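Local coordinates for flagellar hook-associated protein (Burkholderia pseudomallei, PDB 4UT1) that probably serves as a structural part of the bacterial flagellum, at the junction that joins the hook to the filament, at residues A[93-98]-A[297-302]. Residues are numbered along the deposited sequence; the frame is centred on the assembly and turned at random.
Sequences STYYTL and SQTLDP
Y95 and T299 form a small polar contact between two long helices, 80-106 and 287-322, in the helical bundle of the chain. It is one hydrogen bond with a little packing around it, and about 102 Å² is buried, both sides summed. The phenol OH of Y95 lies 2.6 Å from OG1 of T299, a short bond in which either hydroxyl could be the donor. The CA atoms of Y95 and T299 are 9.4 Å apart, the closest CA pair across the two segments. The tyrosine ring spans that gap. Its CG is anti to the backbone N (chi1 -167°), which swings the ring out from its helix and carries the hydroxyl to the second one. T299 answers with its hydroxyl at the ring edge, in the ring plane; OG1 is 3.5 Å from CE1 of Y95. Q298 adds a minor touch, its CB 3.6 Å from the OH of Y95.

T299 is buried and also packs on V99 and L102 of the first helix; its OG1 is held by the bond to Y95. The Y95 side chain also touches F295 of helix 287-322 and L611 of helix 593-630, which brings a third helix to the contact. T299 lies in a wider pi-type turn, 297-300, and a kink follows at P302, where proline has no N-H to bond to the preceding turn. The arrangement is a single side-chain hydrogen bond between two long helices, in the elongated alpha-helical bundle domain of FlgK.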
ATOM      1  N   SER A  93       9.265  26.262   1.744  1.00 14.69           N
ATOM      2  CA  SER A  93       9.714  26.353   0.360  1.00 15.71           C
ATOM      3  C   SER A  93      10.418  25.067  -0.044  1.00 13.36           C
ATOM      4  O   SER A  93      10.294  24.626  -1.174  1.00 14.43           O
ATOM      5  CB  SER A  93      10.638  27.557   0.143  1.00 17.82           C
ATOM      6  OG  SER A  93      11.888  27.369   0.773  1.00 17.93           O
ATOM      7  N   THR A  94      11.166  24.477   0.881  1.00 14.27           N
ATOM      8  CA  THR A  94      11.775  23.169   0.646  1.00 13.96           C
ATOM      9  C   THR A  94      10.694  22.103   0.393  1.00 14.53           C
ATOM     10  O   THR A  94      10.782  21.338  -0.565  1.00 15.76           O
ATOM     11  CB  THR A  94      12.656  22.746   1.846  1.00 14.01           C
ATOM     12  OG1 THR A  94      13.795  23.613   1.912  1.00 14.52           O
ATOM     13  CG2 THR A  94      13.140  21.314   1.688  1.00 16.46           C
ATOM     14  N   TYR A  95       9.686  22.062   1.263  1.00 13.70           N
ATOM     15  CA  TYR A  95       8.587  21.100   1.140  1.00 13.81           C
ATOM     16  C   TYR A  95       7.860  21.341  -0.187  1.00 15.61           C
ATOM     17  O   TYR A  95       7.648  20.405  -0.965  1.00 16.58           O
ATOM     18  CB  TYR A  95       7.635  21.221   2.340  1.00 13.73           C
ATOM     19  CG  TYR A  95       6.615  20.103   2.517  1.00 16.96           C
ATOM     20  CD1 TYR A  95       6.352  19.192   1.499  1.00 19.22           C
ATOM     21  CD2 TYR A  95       5.902  19.976   3.706  1.00 20.05           C
ATOM     22  CE1 TYR A  95       5.407  18.178   1.665  1.00 18.00           C
ATOM     23  CE2 TYR A  95       4.963  18.965   3.882  1.00 17.03           C
ATOM     24  CZ  TYR A  95       4.725  18.072   2.863  1.00 19.00           C
ATOM     25  OH  TYR A  95       3.791  17.073   3.037  1.00 24.57           O
ATOM     26  N   TYR A  96       7.497  22.592  -0.454  1.00 16.65           N
ATOM     27  CA  TYR A  96       6.827  22.919  -1.718  1.00 16.28           C
ATOM     28  C   TYR A  96       7.607  22.411  -2.942  1.00 16.75           C
ATOM     29  O   TYR A  96       7.048  21.724  -3.807  1.00 16.62           O
ATOM     30  CB  TYR A  96       6.596  24.429  -1.868  1.00 17.09           C
ATOM     31  CG  TYR A  96       6.006  24.733  -3.225  1.00 15.47           C
ATOM     32  CD1 TYR A  96       4.807  24.145  -3.611  1.00 14.31           C
ATOM     33  CD2 TYR A  96       6.649  25.555  -4.135  1.00 19.30           C
ATOM     34  CE1 TYR A  96       4.259  24.379  -4.851  1.00 14.80           C
ATOM     35  CE2 TYR A  96       6.097  25.801  -5.393  1.00 18.60           C
ATOM     36  CZ  TYR A  96       4.907  25.204  -5.740  1.00 19.71           C
ATOM     37  OH  TYR A  96       4.349  25.433  -6.982  1.00 17.78           O
ATOM     38  N   THR A  97       8.889  22.754  -3.017  1.00 17.11           N
ATOM     39  CA  THR A  97       9.705  22.378  -4.166  1.00 16.50           C
ATOM     40  C   THR A  97       9.650  20.866  -4.398  1.00 17.52           C
ATOM     41  O   THR A  97       9.486  20.407  -5.531  1.00 17.92           O
ATOM     42  CB  THR A  97      11.170  22.842  -3.995  1.00 18.73           C
ATOM     43  OG1 THR A  97      11.202  24.270  -3.984  1.00 18.01           O
ATOM     44  CG2 THR A  97      12.025  22.345  -5.137  1.00 22.49           C
ATOM     45  N   LEU A  98       9.728  20.097  -3.317  1.00 17.55           N
ATOM     46  CA  LEU A  98       9.770  18.650  -3.432  1.00 15.45           C
ATOM     47  C   LEU A  98       8.422  18.077  -3.852  1.00 15.63           C
ATOM     48  O   LEU A  98       8.358  17.178  -4.690  1.00 16.06           O
ATOM     49  CB  LEU A  98      10.212  18.023  -2.111  1.00 13.68           C
ATOM     50  CG  LEU A  98      11.680  18.235  -1.743  1.00 14.09           C
ATOM     51  CD1 LEU A  98      11.907  17.802  -0.320  1.00 18.01           C
ATOM     52  CD2 LEU A  98      12.566  17.457  -2.696  1.00 21.29           C
ATOM     53  N   SER A 297       7.924  12.105   5.296  1.00 13.74           N
ATOM     54  CA  SER A 297       6.978  11.368   6.144  1.00 15.21           C
ATOM     55  C   SER A 297       5.508  11.663   5.828  1.00 14.68           C
ATOM     56  O   SER A 297       4.643  10.826   6.093  1.00 15.61           O
ATOM     57  CB  SER A 297       7.246  11.661   7.630  1.00 17.64           C
ATOM     58  OG  SER A 297       7.037  13.035   7.922  1.00 20.54           O
ATOM     59  N   GLN A 298       5.209  12.834   5.271  1.00 15.32           N
ATOM     60  CA  GLN A 298       3.805  13.215   5.113  1.00 17.21           C
ATOM     61  C   GLN A 298       3.303  13.120   3.675  1.00 15.71           C
ATOM     62  O   GLN A 298       2.095  13.028   3.439  1.00 18.15           O
ATOM     63  CB  GLN A 298       3.576  14.624   5.659  1.00 17.12           C
ATOM     64  CG  GLN A 298       3.968  14.772   7.141  1.00 19.49           C
ATOM     65  CD  GLN A 298       3.190  13.850   8.057  1.00 26.14           C
ATOM     66  OE1 GLN A 298       3.742  12.904   8.631  1.00 28.15           O
ATOM     67  NE2 GLN A 298       1.902  14.120   8.207  1.00 25.14           N
ATOM     68  N   THR A 299       4.218  13.112   2.717  1.00 13.25           N
ATOM     69  CA  THR A 299       3.820  13.058   1.312  1.00 16.68           C
ATOM     70  C   THR A 299       4.441  11.868   0.588  1.00 14.78           C
ATOM     71  O   THR A 299       3.725  11.029   0.039  1.00 11.24           O
ATOM     72  CB  THR A 299       4.199  14.373   0.564  1.00 13.05           C
ATOM     73  OG1 THR A 299       3.369  15.448   1.027  1.00 17.26           O
ATOM     74  CG2 THR A 299       4.023  14.224  -0.944  1.00 13.76           C
ATOM     75  N   LEU A 300       5.768  11.798   0.584  1.00 12.85           N
ATOM     76  CA  LEU A 300       6.482  10.796  -0.214  1.00 12.62           C
ATOM     77  C   LEU A 300       6.187   9.344   0.186  1.00 12.85           C
ATOM     78  O   LEU A 300       5.739   8.537  -0.638  1.00 13.12           O
ATOM     79  CB  LEU A 300       7.989  11.040  -0.127  1.00 13.25           C
ATOM     80  CG  LEU A 300       8.851  10.189  -1.062  1.00 13.57           C
ATOM     81  CD1 LEU A 300       8.671  10.660  -2.494  1.00 15.30           C
ATOM     82  CD2 LEU A 300      10.323  10.247  -0.656  1.00 14.80           C
ATOM     83  N   ASP A 301       6.440   9.011   1.448  1.00 12.25           N
ATOM     84  CA  ASP A 301       6.281   7.643   1.897  1.00 11.29           C
ATOM     85  C   ASP A 301       4.805   7.229   1.875  1.00 11.76           C
ATOM     86  O   ASP A 301       4.497   6.114   1.480  1.00 13.02           O
ATOM     87  CB  ASP A 301       6.906   7.449   3.294  1.00 11.56           C
ATOM     88  CG  ASP A 301       8.437   7.513   3.259  1.00 11.09           C
ATOM     89  OD1 ASP A 301       9.008   7.537   2.146  1.00 12.32           O
ATOM     90  OD2 ASP A 301       9.081   7.548   4.339  1.00 12.47           O
ATOM     91  N   PRO A 302       3.881   8.127   2.277  1.00 12.78           N
ATOM     92  CA  PRO A 302       2.483   7.708   2.125  1.00 11.59           C
ATOM     93  C   PRO A 302       2.108   7.481   0.674  1.00 13.35           C
ATOM     94  O   PRO A 302       1.380   6.528   0.372  1.00  8.67           O
ATOM     95  CB  PRO A 302       1.694   8.884   2.717  1.00 11.27           C
ATOM     96  CG  PRO A 302       2.637   9.453   3.742  1.00 12.38           C
ATOM     97  CD  PRO A 302       3.994   9.349   3.087  1.00 12.00           C
TER